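Local coordinates for protein alpha-glucosidase (Pseudoalteromonas sp. K8, PDB 5HQA) that hydrolyses alpha-glucosides as a family 97 glycoside hydrolase, holding a calcium ion in its active site and activated by chloride, at residues 434-439 with 453-458; 512-517 with 616-621; 81-86 with 99-104; 240-245 with 556-561. One frame throughout, in Å; residues are numbered along the deposited sequence.

The four contacts sample the three parts of a family 97 glycosidase and two of the seams between them. Along the chain, interaction 3 comes first, a hairpin in the N-terminal beta domain. Interaction 4 then ties the helix 237-241 to the C-terminal sheet, spanning the barrel sequence, and interaction 1 falls within that span, at the calcium site. Interaction 2, whose segments alternate with those of interaction 4, joins the barrel's helix 513-522 to the same six-stranded sheet. The C-terminal sheet is thus fastened to both other parts. Centres of interactions 2 and 3 lie about 47 Å apart, on opposite sides of the chain's centre, whereas interactions 3 and 4 touch through Phe104 and Ile245.

Interaction 1: 434-439 with 453-458; sequences NTHEPI and TREGAR. With CA (calcium ion), chain C; AC1 (4,6-dideoxy-4-{[(1S,4R,5S,6S)-4,5,6-trihydroxy-3-(hydroxymethyl)cyclohex-2-en-1-yl]amino}-alpha-D-glucopyranose), chain B.
Two glutamates from the loops just beyond two neighbouring parallel strands share one calcium ion with the inhibitor: Glu437 OE2 binds it at 2.4 Å and Glu455 OE1 at 2.3 Å, while the acarbose unit AC1 supplies O3, O2B and N4A. Bringing two carboxylates this close would probably be costly without the metal between them; Glu154 and Glu461 complete the protein's share of the site. Glu455 reaches it with an extended chain, CG trans to the backbone N (chi1 -166°), and on the way its CB sits squarely over one face of the His436 ring, 3.6 Å from the centroid, a CH-pi contact. The ring's edge serves the inhibitor's cyclitol: His436 ND1 gives an almost straight bond to AC1 O2B at 2.7 Å, and NE2 is hydrogen-bonded to Asp489, so bonds at both nitrogens help to fix the ring's rotation. A water accepts from Glu437 N and Gly456 N and donates to Glu455 OE1, probably helping to position this metal-bound oxygen. Farther from the metal, Arg454 NH1 donates to Ile439 O at 2.8 Å, the acceptor lying in the guanidinium plane, and Pro438 CD presses on Gly456 CA at 3.5 Å. Thr435 N to Thr453 O and Glu455 N to Thr435 O join the strand ends in parallel register. Strand 432-435 pairs in parallel with strand 384-388 on its other side, helix 413-428 covers Thr435 and Ile439, and Ile527 of strand 527-529 touches Asn434 and Thr453.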
loop_
_atom_site.group_PDB
_atom_site.type_symbol
_atom_site.label_atom_id
_atom_site.label_comp_id
_atom_site.label_asym_id
_atom_site.label_seq_id
_atom_site.Cartn_x
_atom_site.Cartn_y
_atom_site.Cartn_z
ATOM N N ASN A 434 3.564 -4.312 -10.391
ATOM C CA ASN A 434 2.384 -4.198 -9.538
ATOM C C ASN A 434 2.245 -5.539 -8.825
ATOM O O ASN A 434 1.882 -6.536 -9.455
ATOM C CB ASN A 434 1.161 -3.869 -10.407
ATOM C CG ASN A 434 -0.170 -4.096 -9.704
ATOM O OD1 ASN A 434 -0.246 -4.206 -8.478
ATOM N ND2 ASN A 434 -1.243 -4.143 -10.499
ATOM N N THR A 435 2.558 -5.587 -7.527
ATOM C CA THR A 435 2.695 -6.857 -6.810
ATOM C C THR A 435 1.418 -7.190 -6.051
ATOM O O THR A 435 1.048 -6.470 -5.117
ATOM C CB THR A 435 3.853 -6.814 -5.814
ATOM O OG1 THR A 435 5.039 -6.340 -6.457
ATOM C CG2 THR A 435 4.110 -8.218 -5.241
ATOM N N HIS A 436 0.777 -8.303 -6.405
ATOM C CA HIS A 436 -0.297 -8.842 -5.578
ATOM C C HIS A 436 0.238 -9.949 -4.675
ATOM O O HIS A 436 1.222 -10.616 -5.004
ATOM C CB HIS A 436 -1.467 -9.333 -6.441
ATOM C CG HIS A 436 -2.298 -8.206 -6.980
ATOM N ND1 HIS A 436 -3.677 -8.224 -6.991
ATOM C CD2 HIS A 436 -1.932 -7.002 -7.488
ATOM C CE1 HIS A 436 -4.123 -7.085 -7.497
ATOM N NE2 HIS A 436 -3.084 -6.332 -7.816
ATOM N N GLU A 437 -0.422 -10.129 -3.528
ATOM C CA GLU A 437 0.115 -10.887 -2.402
ATOM C C GLU A 437 1.565 -10.467 -2.142
ATOM O O GLU A 437 2.488 -11.281 -2.245
ATOM C CB GLU A 437 0.008 -12.392 -2.619
ATOM C CG GLU A 437 -1.438 -12.846 -2.831
ATOM C CD GLU A 437 -1.952 -12.490 -4.219
ATOM O OE1 GLU A 437 -1.227 -12.780 -5.192
ATOM O OE2 GLU A 437 -3.049 -11.884 -4.341
ATOM N N PRO A 438 1.793 -9.193 -1.799
ATOM C CA PRO A 438 3.148 -8.647 -1.723
ATOM C C PRO A 438 3.684 -8.662 -0.310
ATOM O O PRO A 438 3.004 -9.109 0.619
ATOM C CB PRO A 438 2.934 -7.203 -2.169
ATOM C CG PRO A 438 1.636 -6.865 -1.458
ATOM C CD PRO A 438 0.795 -8.149 -1.509
ATOM N N ILE A 439 4.895 -8.138 -0.143
ATOM C CA ILE A 439 5.296 -7.567 1.137
ATOM C C ILE A 439 4.612 -6.211 1.268
ATOM O O ILE A 439 4.391 -5.506 0.276
ATOM C CB ILE A 439 6.833 -7.443 1.225
ATOM C CG1 ILE A 439 7.267 -6.825 2.559
ATOM C CG2 ILE A 439 7.383 -6.584 0.069
ATOM C CD1 ILE A 439 7.000 -7.717 3.770
ATOM N N THR A 453 2.991 -0.032 -7.458
ATOM C CA THR A 453 1.836 -0.247 -6.600
ATOM C C THR A 453 1.825 -1.709 -6.155
ATOM O O THR A 453 2.657 -2.519 -6.578
ATOM C CB THR A 453 0.541 0.159 -7.323
ATOM O OG1 THR A 453 -0.528 0.282 -6.374
ATOM C CG2 THR A 453 0.156 -0.866 -8.408
ATOM N N ARG A 454 0.882 -2.033 -5.277
ATOM C CA ARG A 454 0.725 -3.401 -4.801
ATOM C C ARG A 454 -0.670 -3.555 -4.219
ATOM O O ARG A 454 -1.392 -2.578 -4.010
ATOM C CB ARG A 454 1.787 -3.757 -3.754
ATOM C CG ARG A 454 1.533 -3.138 -2.372
ATOM C CD ARG A 454 2.820 -3.151 -1.549
ATOM N NE ARG A 454 3.849 -2.349 -2.205
ATOM C CZ ARG A 454 5.150 -2.622 -2.179
ATOM N NH1 ARG A 454 5.601 -3.692 -1.523
ATOM N NH2 ARG A 454 6.005 -1.820 -2.813
ATOM N N GLU A 455 -1.039 -4.803 -3.954
ATOM C CA GLU A 455 -2.319 -5.062 -3.306
ATOM C C GLU A 455 -2.097 -5.111 -1.791
ATOM O O GLU A 455 -2.023 -4.057 -1.148
ATOM C CB GLU A 455 -2.941 -6.345 -3.862
ATOM C CG GLU A 455 -4.400 -6.527 -3.509
ATOM C CD GLU A 455 -4.984 -7.776 -4.153
ATOM O OE1 GLU A 455 -4.460 -8.886 -3.900
ATOM O OE2 GLU A 455 -5.952 -7.642 -4.930
ATOM N N GLY A 456 -1.969 -6.297 -1.202
ATOM C CA GLY A 456 -1.618 -6.347 0.221
ATOM C C GLY A 456 -2.705 -5.869 1.166
ATOM O O GLY A 456 -2.406 -5.249 2.206
ATOM N N ALA A 457 -3.961 -6.156 0.831
ATOM C CA ALA A 457 -5.183 -5.804 1.542
ATOM C C ALA A 457 -6.324 -6.358 0.703
ATOM O O ALA A 457 -6.132 -6.710 -0.467
ATOM C CB ALA A 457 -5.341 -4.283 1.728
ATOM N N ARG A 458 -7.511 -6.430 1.297
ATOM C CA ARG A 458 -8.684 -6.820 0.524
ATOM C C ARG A 458 -9.083 -5.693 -0.424
ATOM O O ARG A 458 -9.425 -4.590 0.019
ATOM C CB ARG A 458 -9.838 -7.169 1.457
ATOM C CG ARG A 458 -9.684 -8.536 2.112
ATOM C CD ARG A 458 -10.801 -8.803 3.125
ATOM N NE ARG A 458 -12.139 -8.729 2.533
ATOM C CZ ARG A 458 -13.072 -9.673 2.646
ATOM N NH1 ARG A 458 -12.829 -10.793 3.323
ATOM N NH2 ARG A 458 -14.262 -9.493 2.083
HETATM CA CA CA C . -5.301 -11.016 -4.088
HETATM C C1 AC1 B . -7.265 -16.402 -3.221
HETATM O O2 AC1 B . -6.418 -15.205 -1.328
HETATM C C2 AC1 B . -6.282 -15.339 -2.753
HETATM C C4A AC1 B . -5.758 -12.140 -9.614
HETATM C C3 AC1 B . -6.506 -14.026 -3.455
HETATM O O3 AC1 B . -5.612 -13.024 -2.939
HETATM C C4 AC1 B . -6.344 -14.207 -4.941
HETATM N N4A AC1 B . -6.259 -12.916 -5.693
HETATM C C5 AC1 B . -7.602 -14.992 -5.276
HETATM O O5 AC1 B . -7.453 -16.360 -4.709
HETATM C C6 AC1 B . -7.901 -15.111 -6.739
HETATM C C1B AC1 B . -5.117 -12.827 -6.672
HETATM C C2B AC1 B . -5.086 -11.314 -7.375
HETATM O O2B AC1 B . -5.154 -10.350 -6.324
HETATM C C3B AC1 B . -6.099 -11.176 -8.340
HETATM O O3B AC1 B . -6.227 -9.823 -8.842
HETATM O O4 AC1 B . -6.827 -12.120 -10.539
HETATM C C5B AC1 B . -5.478 -13.504 -9.232
HETATM C C7B AC1 B . -5.117 -13.833 -7.681
HETATM C C6B AC1 B . -4.944 -14.442 -10.327
HETATM O O6B AC1 B . -3.620 -14.089 -10.580
HETATM O O HOH W 1 -2.579 -8.924 -1.959
#

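Interaction 2: 512-517 with 616-621; sequences TLAKQL and YKDGKN
The Tyr616 ring meets Leu517 obliquely: methyl CD1 of Leu517 is 3.8 Å from Tyr616 CB and also near CG and CD2, at the root of the ring, and the two side chains cross at about a right angle. The other flat group, the Asp618 carboxylate, presents OD2 to the helix start. Thr512 OG1 donates to it at 2.7 Å, on its syn lone pair. With chi1 at 67°, OG1 lies between the backbone N and carbonyl carbon of Thr512, where it also accepts from Lys515 N at 3.3 Å as the N-cap of helix 513-522. Ala514 CB lies alongside, 3.6 Å from Asp618 OD2, and a water that accepts from Ala514 N lies 2.8 Å from the same oxygen. Asp618 OD1 takes Ala649 N and Gly653 N, so both oxygens are engaged. Lying near a helix N-terminus and accepting from Thr512 and these two amides, the carboxylate is probably stabilised as an anion while binding the barrel-domain helix to the C-terminal sheet.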
loop_
_atom_site.group_PDB
_atom_site.type_symbol
_atom_site.label_atom_id
_atom_site.label_comp_id
_atom_site.label_asym_id
_atom_site.label_seq_id
_atom_site.Cartn_x
_atom_site.Cartn_y
_atom_site.Cartn_z
ATOM N N THR A 512 -22.648 2.386 -3.157
ATOM C CA THR A 512 -23.377 3.030 -4.236
ATOM C C THR A 512 -22.456 3.215 -5.439
ATOM O O THR A 512 -21.244 3.007 -5.371
ATOM C CB THR A 512 -23.931 4.393 -3.806
ATOM O OG1 THR A 512 -22.838 5.290 -3.566
ATOM C CG2 THR A 512 -24.787 4.271 -2.549
ATOM N N LEU A 513 -23.061 3.633 -6.554
ATOM C CA LEU A 513 -22.301 3.905 -7.767
ATOM C C LEU A 513 -21.354 5.082 -7.575
ATOM O O LEU A 513 -20.193 5.029 -7.992
ATOM C CB LEU A 513 -23.269 4.175 -8.921
ATOM C CG LEU A 513 -22.689 4.508 -10.292
ATOM C CD1 LEU A 513 -21.830 3.370 -10.802
ATOM C CD2 LEU A 513 -23.845 4.781 -11.255
ATOM N N ALA A 514 -21.834 6.160 -6.953
ATOM C CA ALA A 514 -20.972 7.317 -6.747
ATOM C C ALA A 514 -19.772 6.972 -5.870
ATOM O O ALA A 514 -18.686 7.529 -6.059
ATOM C CB ALA A 514 -21.778 8.469 -6.141
ATOM N N LYS A 515 -19.930 6.045 -4.923
ATOM C CA LYS A 515 -18.781 5.649 -4.111
ATOM C C LYS A 515 -17.709 4.988 -4.975
ATOM O O LYS A 515 -16.507 5.180 -4.744
ATOM C CB LYS A 515 -19.229 4.723 -2.977
ATOM C CG LYS A 515 -18.071 4.172 -2.130
ATOM C CD LYS A 515 -18.570 3.745 -0.758
ATOM C CE LYS A 515 -17.513 2.986 0.031
ATOM N NZ LYS A 515 -18.112 2.464 1.295
ATOM N N GLN A 516 -18.124 4.223 -5.994
ATOM C CA GLN A 516 -17.148 3.629 -6.904
ATOM C C GLN A 516 -16.348 4.700 -7.633
ATOM O O GLN A 516 -15.150 4.523 -7.883
ATOM C CB GLN A 516 -17.843 2.712 -7.908
ATOM C CG GLN A 516 -18.405 1.435 -7.297
ATOM C CD GLN A 516 -17.322 0.567 -6.690
ATOM O OE1 GLN A 516 -16.317 0.262 -7.341
ATOM N NE2 GLN A 516 -17.502 0.196 -5.423
ATOM N N LEU A 517 -16.990 5.823 -7.984
ATOM C CA LEU A 517 -16.263 6.918 -8.625
ATOM C C LEU A 517 -15.311 7.597 -7.644
ATOM O O LEU A 517 -14.172 7.934 -7.997
ATOM C CB LEU A 517 -17.248 7.936 -9.191
ATOM C CG LEU A 517 -18.225 7.413 -10.237
ATOM C CD1 LEU A 517 -19.174 8.520 -10.658
ATOM C CD2 LEU A 517 -17.462 6.872 -11.433
ATOM N N TYR A 616 -20.294 14.479 -9.054
ATOM C CA TYR A 616 -20.943 13.179 -9.200
ATOM C C TYR A 616 -21.276 12.701 -7.794
ATOM O O TYR A 616 -20.371 12.380 -7.019
ATOM C CB TYR A 616 -20.031 12.174 -9.909
ATOM C CG TYR A 616 -19.560 12.572 -11.297
ATOM C CD1 TYR A 616 -18.568 13.541 -11.473
ATOM C CD2 TYR A 616 -20.080 11.951 -12.431
ATOM C CE1 TYR A 616 -18.131 13.897 -12.747
ATOM C CE2 TYR A 616 -19.649 12.295 -13.705
ATOM C CZ TYR A 616 -18.677 13.268 -13.858
ATOM O OH TYR A 616 -18.253 13.601 -15.123
ATOM N N LYS A 617 -22.563 12.656 -7.455
ATOM C CA LYS A 617 -22.948 12.382 -6.078
ATOM C C LYS A 617 -24.139 11.436 -6.041
ATOM O O LYS A 617 -24.826 11.211 -7.045
ATOM C CB LYS A 617 -23.291 13.671 -5.328
ATOM C CG LYS A 617 -24.373 14.499 -6.014
ATOM C CD LYS A 617 -24.759 15.694 -5.162
ATOM C CE LYS A 617 -25.351 16.802 -6.003
ATOM N NZ LYS A 617 -25.984 17.854 -5.160
ATOM N N ASP A 618 -24.372 10.887 -4.849
ATOM C CA ASP A 618 -25.523 10.028 -4.624
ATOM C C ASP A 618 -26.805 10.784 -4.912
ATOM O O ASP A 618 -26.968 11.935 -4.492
ATOM C CB ASP A 618 -25.535 9.528 -3.182
ATOM C CG ASP A 618 -24.379 8.595 -2.881
ATOM O OD1 ASP A 618 -23.647 8.835 -1.892
ATOM O OD2 ASP A 618 -24.201 7.620 -3.640
ATOM N N GLY A 619 -27.716 10.136 -5.629
ATOM C CA GLY A 619 -29.037 10.694 -5.798
ATOM C C GLY A 619 -29.775 10.827 -4.481
ATOM O O GLY A 619 -29.426 10.226 -3.465
ATOM N N LYS A 620 -30.835 11.634 -4.532
ATOM C CA LYS A 620 -31.670 11.922 -3.368
ATOM C C LYS A 620 -32.043 10.664 -2.581
ATOM O O LYS A 620 -31.960 10.643 -1.347
ATOM C CB LYS A 620 -32.925 12.650 -3.850
ATOM C CG LYS A 620 -33.935 13.002 -2.794
ATOM C CD LYS A 620 -34.949 13.984 -3.383
ATOM C CE LYS A 620 -36.373 13.467 -3.279
ATOM N NZ LYS A 620 -37.297 14.296 -4.108
ATOM N N ASN A 621 -32.460 9.606 -3.275
ATOM C CA ASN A 621 -32.961 8.399 -2.624
ATOM C C ASN A 621 -31.971 7.242 -2.653
ATOM O O ASN A 621 -32.351 6.108 -2.338
ATOM C CB ASN A 621 -34.278 7.973 -3.272
ATOM C CG ASN A 621 -35.315 9.063 -3.212
ATOM O OD1 ASN A 621 -35.489 9.698 -2.175
ATOM N ND2 ASN A 621 -35.982 9.318 -4.327
HETATM O O HOH W 2 -24.712 6.701 -6.255
#

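Interaction 3: 81-86 with 99-104; sequences NEVTVT and VRFKAF. With FMT (formic acid), chain I.
Val99 pairs with Val85 through two backbone bonds, N to O each way, the first of the hydrogen-bonded pairs along this antiparallel ladder. Arg100 follows on the opposite face and carries the polar side of the contact. Its chain bends at chi3 (-56°) and lays NH1 against Glu82 OE2, a salt bridge of 2.7 Å met nearly along the carboxylate's C-O axis and close to the guanidinium plane; the two planes stand 83° apart. Thr84 OG1 lies over one guanidinium face, 3.0 Å from Arg100 NH1 but at an angle too poor for a bond. A formate, probably from crystallisation, takes a bond from Arg100 NH2 at 3.3 Å through its O1, and Glu113 binds NE. Phe101 turns to the face it shares with Val83, Val85 and Val99, its CB 4.0 Å from Val83 CG1, while its N donates to Val83 O at 2.8 Å. Lys102 runs beside Glu82 in the same direction, Lys102 CE 3.5 Å from Glu82 OE1, with Lys102 NZ staying 4.4 Å from that oxygen. Ala103 closes the ladder with two bonds to Asn81. This hairpin lies in a nine-stranded antiparallel sheet between strands 53-67 and 107-114, and its Val85, Phe101 and Ala103 face packs on strand 10-15 of the other sheet, beta-sandwich fashion.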
loop_
_atom_site.group_PDB
_atom_site.type_symbol
_atom_site.label_atom_id
_atom_site.label_comp_id
_atom_site.label_asym_id
_atom_site.label_seq_id
_atom_site.Cartn_x
_atom_site.Cartn_y
_atom_site.Cartn_z
ATOM N N ASN A 81 14.545 16.758 13.314
ATOM C CA ASN A 81 15.733 16.712 14.148
ATOM C C ASN A 81 16.148 15.258 14.314
ATOM O O ASN A 81 15.316 14.351 14.294
ATOM C CB ASN A 81 15.486 17.355 15.511
ATOM C CG ASN A 81 15.261 18.843 15.409
ATOM O OD1 ASN A 81 15.924 19.527 14.623
ATOM N ND2 ASN A 81 14.320 19.360 16.193
ATOM N N GLU A 82 17.447 15.045 14.469
ATOM C CA GLU A 82 18.026 13.713 14.441
ATOM C C GLU A 82 18.982 13.568 15.613
ATOM O O GLU A 82 19.701 14.513 15.951
ATOM C CB GLU A 82 18.756 13.500 13.118
ATOM C CG GLU A 82 19.323 12.116 12.865
ATOM C CD GLU A 82 19.814 11.986 11.426
ATOM O OE1 GLU A 82 19.364 12.779 10.569
ATOM O OE2 GLU A 82 20.651 11.114 11.143
ATOM N N VAL A 83 18.978 12.403 16.250
ATOM C CA VAL A 83 20.002 12.091 17.241
ATOM C C VAL A 83 20.429 10.645 17.051
ATOM O O VAL A 83 19.595 9.758 16.849
ATOM C CB VAL A 83 19.532 12.348 18.690
ATOM C CG1 VAL A 83 18.426 11.375 19.103
ATOM C CG2 VAL A 83 20.739 12.276 19.666
ATOM N N THR A 84 21.738 10.415 17.087
ATOM C CA THR A 84 22.292 9.072 17.105
ATOM C C THR A 84 22.803 8.810 18.514
ATOM O O THR A 84 23.661 9.549 19.015
ATOM C CB THR A 84 23.403 8.916 16.071
ATOM O OG1 THR A 84 22.886 9.253 14.777
ATOM C CG2 THR A 84 23.900 7.480 16.052
ATOM N N VAL A 85 22.251 7.784 19.158
ATOM C CA VAL A 85 22.583 7.431 20.533
ATOM C C VAL A 85 23.425 6.170 20.491
ATOM O O VAL A 85 22.992 5.154 19.939
ATOM C CB VAL A 85 21.317 7.215 21.376
ATOM C CG1 VAL A 85 21.695 6.939 22.816
ATOM C CG2 VAL A 85 20.401 8.428 21.270
ATOM N N THR A 86 24.629 6.227 21.056
ATOM C CA THR A 86 25.525 5.080 21.056
ATOM C C THR A 86 25.477 4.408 22.419
ATOM O O THR A 86 25.611 5.080 23.449
ATOM C CB THR A 86 26.958 5.493 20.716
ATOM O OG1 THR A 86 26.985 6.019 19.389
ATOM C CG2 THR A 86 27.888 4.293 20.787
ATOM N N VAL A 99 21.423 3.680 18.019
ATOM C CA VAL A 99 20.076 3.848 17.495
ATOM C C VAL A 99 19.961 5.280 16.995
ATOM O O VAL A 99 20.312 6.225 17.714
ATOM C CB VAL A 99 19.001 3.529 18.547
ATOM C CG1 VAL A 99 17.625 3.618 17.919
ATOM C CG2 VAL A 99 19.191 2.117 19.079
ATOM N N ARG A 100 19.510 5.436 15.756
ATOM C CA ARG A 100 19.326 6.746 15.146
ATOM C C ARG A 100 17.841 7.066 15.197
ATOM O O ARG A 100 17.026 6.269 14.728
ATOM C CB ARG A 100 19.835 6.750 13.705
ATOM C CG ARG A 100 19.777 8.111 13.006
ATOM C CD ARG A 100 20.330 8.024 11.572
ATOM N NE ARG A 100 21.688 7.482 11.573
ATOM C CZ ARG A 100 22.800 8.207 11.673
ATOM N NH1 ARG A 100 22.753 9.537 11.758
ATOM N NH2 ARG A 100 23.972 7.590 11.686
ATOM N N PHE A 101 17.492 8.211 15.786
ATOM C CA PHE A 101 16.110 8.685 15.870
ATOM C C PHE A 101 15.941 9.922 15.005
ATOM O O PHE A 101 16.766 10.839 15.068
ATOM C CB PHE A 101 15.724 9.044 17.304
ATOM C CG PHE A 101 15.708 7.878 18.243
ATOM C CD1 PHE A 101 14.509 7.265 18.591
ATOM C CD2 PHE A 101 16.886 7.404 18.788
ATOM C CE1 PHE A 101 14.489 6.188 19.461
ATOM C CE2 PHE A 101 16.871 6.335 19.667
ATOM C CZ PHE A 101 15.670 5.725 19.996
ATOM N N LYS A 102 14.862 9.962 14.222
ATOM C CA LYS A 102 14.485 11.147 13.462
ATOM C C LYS A 102 13.109 11.586 13.935
ATOM O O LYS A 102 12.162 10.797 13.898
ATOM C CB LYS A 102 14.481 10.870 11.957
ATOM C CG LYS A 102 15.863 10.600 11.370
ATOM C CD LYS A 102 15.794 10.384 9.871
ATOM C CE LYS A 102 17.172 10.331 9.239
ATOM N NZ LYS A 102 17.067 10.340 7.747
ATOM N N ALA A 103 13.000 12.831 14.391
ATOM C CA ALA A 103 11.752 13.351 14.941
ATOM C C ALA A 103 11.197 14.387 13.974
ATOM O O ALA A 103 11.816 15.441 13.766
ATOM C CB ALA A 103 11.979 13.954 16.327
ATOM N N PHE A 104 10.048 14.077 13.378
ATOM C CA PHE A 104 9.293 14.972 12.509
ATOM C C PHE A 104 8.103 15.538 13.273
ATOM O O PHE A 104 7.685 14.991 14.296
ATOM C CB PHE A 104 8.767 14.241 11.271
ATOM C CG PHE A 104 9.818 13.533 10.469
ATOM C CD1 PHE A 104 10.268 14.077 9.267
ATOM C CD2 PHE A 104 10.322 12.306 10.884
ATOM C CE1 PHE A 104 11.221 13.428 8.510
ATOM C CE2 PHE A 104 11.275 11.644 10.133
ATOM C CZ PHE A 104 11.728 12.211 8.943
HETATM C C FMT I . 25.980 10.637 13.019
HETATM O O1 FMT I . 26.045 9.473 13.416
HETATM O O2 FMT I . 25.920 10.955 11.827
#

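Interaction 4: 240-245 with 556-561; sequences LVNSDI and QSIALD
Ala559 N donates to Asn242 OD1 at 2.8 Å, an almost straight bond (168° at the hydrogen) that lands on a lone pair in the plane of the amide. The same amide completes a ring of bonds: Asn242 ND2 donates a hydrogen bond to Ala559 O at 3.2 Å, also in plane and on a lone pair. One side chain therefore reads both the donor and the acceptor of a single backbone residue, and the paired bonds fix the rotation of the amide. The torsion chi1 of -68° sets CG opposite the carbonyl carbon and swings the group outward from the helix end toward the strand. Beside the amide, Val241 CG1 touches Ala559 CB at 3.6 Å, and Asn242 OD1 lies at the same distance from that methyl, a small apolar contact next to the polar pair. Phe570 of the next strand packs on both Val241 and Ala559, and Phe480 also meets Val241. Along the edge strand, Arg73 bonds to Ser557 O and Gln556 OE1 while forming a salt bridge with Asp244, a second link across the seam. The paired bonds resemble those a neighbouring strand would make to one residue: the amide pairs with the outermost strand 554-563 of the C-terminal sheet, joining the N-terminal and C-terminal domains.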
loop_
_atom_site.group_PDB
_atom_site.type_symbol
_atom_site.label_atom_id
_atom_site.label_comp_id
_atom_site.label_asym_id
_atom_site.label_seq_id
_atom_site.Cartn_x
_atom_site.Cartn_y
_atom_site.Cartn_z
ATOM N N LEU A 240 -2.404 11.632 10.288
ATOM C CA LEU A 240 -1.677 10.433 9.884
ATOM C C LEU A 240 -1.574 10.356 8.370
ATOM O O LEU A 240 -0.517 10.020 7.823
ATOM C CB LEU A 240 -2.379 9.178 10.410
ATOM C CG LEU A 240 -2.645 9.050 11.909
ATOM C CD1 LEU A 240 -3.337 7.721 12.197
ATOM C CD2 LEU A 240 -1.354 9.160 12.670
ATOM N N VAL A 241 -2.677 10.646 7.682
ATOM C CA VAL A 241 -2.723 10.500 6.233
ATOM C C VAL A 241 -1.767 11.480 5.557
ATOM O O VAL A 241 -1.023 11.109 4.639
ATOM C CB VAL A 241 -4.172 10.681 5.744
ATOM C CG1 VAL A 241 -4.213 10.730 4.240
ATOM C CG2 VAL A 241 -5.062 9.554 6.281
ATOM N N ASN A 242 -1.754 12.733 6.006
ATOM C CA ASN A 242 -1.029 13.797 5.312
ATOM C C ASN A 242 0.476 13.816 5.601
ATOM O O ASN A 242 1.143 14.785 5.245
ATOM C CB ASN A 242 -1.655 15.149 5.661
ATOM C CG ASN A 242 -3.035 15.293 5.072
ATOM O OD1 ASN A 242 -3.288 14.819 3.961
ATOM N ND2 ASN A 242 -3.942 15.927 5.808
ATOM N N SER A 243 1.031 12.774 6.190
ATOM C CA SER A 243 2.457 12.737 6.483
ATOM C C SER A 243 3.236 12.067 5.347
ATOM O O SER A 243 2.747 11.141 4.698
ATOM C CB SER A 243 2.697 11.989 7.796
ATOM O OG SER A 243 4.082 11.808 8.023
ATOM N N ASP A 244 4.461 12.555 5.110
ATOM C CA ASP A 244 5.397 11.945 4.169
ATOM C C ASP A 244 6.494 11.140 4.867
ATOM O O ASP A 244 7.540 10.874 4.264
ATOM C CB ASP A 244 6.047 13.020 3.297
ATOM C CG ASP A 244 5.064 13.685 2.353
ATOM O OD1 ASP A 244 4.408 12.973 1.560
ATOM O OD2 ASP A 244 4.952 14.929 2.401
ATOM N N ILE A 245 6.288 10.758 6.125
ATOM C CA ILE A 245 7.389 10.198 6.903
ATOM C C ILE A 245 7.904 8.901 6.276
ATOM O O ILE A 245 9.117 8.659 6.242
ATOM C CB ILE A 245 6.966 10.016 8.372
ATOM C CG1 ILE A 245 8.168 9.635 9.229
ATOM C CG2 ILE A 245 5.844 8.972 8.507
ATOM C CD1 ILE A 245 7.849 9.644 10.706
ATOM N N GLN A 556 -0.257 17.684 -5.664
ATOM C CA GLN A 556 -0.526 17.850 -4.239
ATOM C C GLN A 556 -1.731 17.004 -3.850
ATOM O O GLN A 556 -2.616 16.750 -4.668
ATOM C CB GLN A 556 -0.760 19.325 -3.867
ATOM C CG GLN A 556 -0.785 19.606 -2.352
ATOM C CD GLN A 556 0.423 19.019 -1.600
ATOM O OE1 GLN A 556 0.406 17.860 -1.176
ATOM N NE2 GLN A 556 1.479 19.823 -1.447
ATOM N N SER A 557 -1.740 16.541 -2.600
ATOM C CA SER A 557 -2.855 15.790 -2.032
ATOM C C SER A 557 -3.097 16.293 -0.616
ATOM O O SER A 557 -2.142 16.637 0.094
ATOM C CB SER A 557 -2.576 14.276 -1.988
ATOM O OG SER A 557 -2.486 13.714 -3.282
ATOM N N ILE A 558 -4.370 16.344 -0.206
ATOM C CA ILE A 558 -4.749 16.764 1.145
ATOM C C ILE A 558 -5.950 15.946 1.587
ATOM O O ILE A 558 -7.024 16.051 0.981
ATOM C CB ILE A 558 -5.122 18.257 1.235
ATOM C CG1 ILE A 558 -4.131 19.130 0.468
ATOM C CG2 ILE A 558 -5.215 18.676 2.705
ATOM C CD1 ILE A 558 -4.659 20.516 0.147
ATOM N N ALA A 559 -5.797 15.173 2.658
ATOM C CA ALA A 559 -6.961 14.605 3.331
ATOM C C ALA A 559 -7.599 15.725 4.147
ATOM O O ALA A 559 -7.005 16.207 5.118
ATOM C CB ALA A 559 -6.568 13.417 4.205
ATOM N N LEU A 560 -8.791 16.163 3.727
ATOM C CA LEU A 560 -9.421 17.340 4.322
ATOM C C LEU A 560 -10.107 17.030 5.642
ATOM O O LEU A 560 -10.150 17.887 6.530
ATOM C CB LEU A 560 -10.449 17.928 3.360
ATOM C CG LEU A 560 -9.913 18.439 2.028
ATOM C CD1 LEU A 560 -11.062 18.854 1.128
ATOM C CD2 LEU A 560 -8.984 19.603 2.278
ATOM N N ASP A 561 -10.667 15.836 5.779
ATOM C CA ASP A 561 -11.457 15.485 6.949
ATOM C C ASP A 561 -11.640 13.974 6.933
ATOM O O ASP A 561 -11.437 13.326 5.901
ATOM C CB ASP A 561 -12.805 16.213 6.934
ATOM C CG ASP A 561 -13.523 16.149 8.265
ATOM O OD1 ASP A 561 -14.701 16.569 8.298
ATOM O OD2 ASP A 561 -12.926 15.681 9.270
#